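Side-chain contact in C alpha-dehydrogenase (Sphingobium sp. SYK-6, PDB 4YAC), which probably oxidises or reduces its substrate with a nicotinamide cofactor, as a Calpha-dehydrogenase of the short-chain dehydrogenase/reductase family that binds NADH: residues A[46-49]-A[50-53]. Sequence-based numbering, arbitrary orientation.
Sequences EAMG and YFSQ
The C-terminal end of helix 41-51, the crossover helix of the beta-alpha-beta unit between strands 33-38 and 57-62 in the Rossmann fold, brings Ala47 and Met48 against Phe51 and Gly49 against Ser52. With CG anti to the carbonyl carbon (chi1 -74°), the Phe51 ring leans back along the helix, and its CD2 lies 3.2 Å from Ala47 O, obliquely to the ring. The same carbonyl accepts the helix bond from Phe51 N. Met48 SD approaches CD2 of Phe51 at 4.3 Å, while Ala47 CB borders CE2 of Phe51 at 4.4 Å. This apolar side of the helix packs against the sheet and the neighbouring helix: Phe51 also meets Leu20 and Ala27 of helix 17-28 and Val58 of strand 57-62. Replacing Phe51 by alanine is likely to open a gap between this turn, helix 17-28 and strand 57-62 and to leave Met48 without its aromatic neighbour. On the polar side, where the helix gives way to the following turn, Ser52 N bonds to Met48 O at 2.9 Å, and Ser52 OG folds back to donate to Gly49 O, also at 2.9 Å, from above the carbonyl plane. A water donates to the same Gly49 oxygen at 2.7 Å, so two donors grip it, and Gln53 NE2, on a chain bent at chi2, reaches Ser52 OG weakly.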
loop_
_atom_site.group_PDB
_atom_site.type_symbol
_atom_site.label_atom_id
_atom_site.label_comp_id
_atom_site.label_asym_id
_atom_site.label_seq_id
_atom_site.Cartn_x
_atom_site.Cartn_y
_atom_site.Cartn_z
ATOM N N GLU A 46 18.231 -10.276 -25.978
ATOM C CA GLU A 46 17.122 -11.001 -26.588
ATOM C C GLU A 46 16.119 -10.030 -27.194
ATOM O O GLU A 46 15.684 -10.198 -28.331
ATOM C CB GLU A 46 16.434 -11.895 -25.555
ATOM C CG GLU A 46 17.257 -13.102 -25.139
ATOM C CD GLU A 46 16.770 -13.731 -23.846
ATOM O OE1 GLU A 46 15.683 -13.348 -23.364
ATOM O OE2 GLU A 46 17.477 -14.609 -23.311
ATOM N N ALA A 47 15.752 -9.015 -26.419
ATOM C CA ALA A 47 14.796 -8.013 -26.873
ATOM C C ALA A 47 15.311 -7.310 -28.123
ATOM O O ALA A 47 14.570 -7.127 -29.087
ATOM C CB ALA A 47 14.516 -7.000 -25.765
ATOM N N MET A 48 16.584 -6.929 -28.118
ATOM C CA MET A 48 17.155 -6.222 -29.261
ATOM C C MET A 48 17.289 -7.144 -30.465
ATOM O O MET A 48 17.348 -6.678 -31.604
ATOM C CB MET A 48 18.515 -5.620 -28.898
ATOM C CG MET A 48 18.443 -4.544 -27.823
ATOM S SD MET A 48 17.228 -3.266 -28.190
ATOM C CE MET A 48 17.931 -2.548 -29.673
ATOM N N GLY A 49 17.331 -8.448 -30.222
ATOM C CA GLY A 49 17.322 -9.407 -31.312
ATOM C C GLY A 49 16.016 -9.299 -32.078
ATOM O O GLY A 49 15.987 -9.366 -33.313
ATOM N N TYR A 50 14.931 -9.124 -31.329
ATOM C CA TYR A 50 13.607 -8.911 -31.907
ATOM C C TYR A 50 13.522 -7.554 -32.605
ATOM O O TYR A 50 13.174 -7.464 -33.792
ATOM C CB TYR A 50 12.536 -9.014 -30.811
ATOM C CG TYR A 50 11.146 -8.617 -31.260
ATOM C CD1 TYR A 50 10.302 -9.538 -31.863
ATOM C CD2 TYR A 50 10.677 -7.323 -31.074
ATOM C CE1 TYR A 50 9.034 -9.182 -32.274
ATOM C CE2 TYR A 50 9.411 -6.960 -31.481
ATOM C CZ TYR A 50 8.593 -7.893 -32.079
ATOM O OH TYR A 50 7.329 -7.536 -32.480
ATOM N N PHE A 51 13.852 -6.498 -31.872
ATOM C CA PHE A 51 13.680 -5.143 -32.385
ATOM C C PHE A 51 14.584 -4.859 -33.580
ATOM O O PHE A 51 14.294 -3.968 -34.370
ATOM C CB PHE A 51 13.934 -4.114 -31.284
ATOM C CG PHE A 51 12.822 -4.022 -30.277
ATOM C CD1 PHE A 51 11.537 -3.698 -30.675
ATOM C CD2 PHE A 51 13.064 -4.258 -28.933
ATOM C CE1 PHE A 51 10.511 -3.615 -29.759
ATOM C CE2 PHE A 51 12.039 -4.179 -28.005
ATOM C CZ PHE A 51 10.761 -3.856 -28.418
ATOM N N SER A 52 15.670 -5.615 -33.721
ATOM C CA SER A 52 16.570 -5.428 -34.861
ATOM C C SER A 52 15.929 -5.886 -36.171
ATOM O O SER A 52 16.492 -5.682 -37.248
ATOM C CB SER A 52 17.882 -6.187 -34.655
ATOM O OG SER A 52 17.692 -7.581 -34.829
ATOM N N GLN A 53 14.762 -6.521 -36.066
ATOM C CA GLN A 53 14.018 -6.996 -37.228
ATOM C C GLN A 53 12.722 -6.208 -37.438
ATOM O O GLN A 53 11.837 -6.644 -38.176
ATOM C CB GLN A 53 13.705 -8.483 -37.073
ATOM C CG GLN A 53 14.936 -9.346 -36.851
ATOM C CD GLN A 53 15.919 -9.273 -38.002
ATOM O OE1 GLN A 53 15.523 -9.238 -39.163
ATOM N NE2 GLN A 53 17.207 -9.244 -37.687
HETATM O O HOH W 1 17.519 -11.005 -34.783
#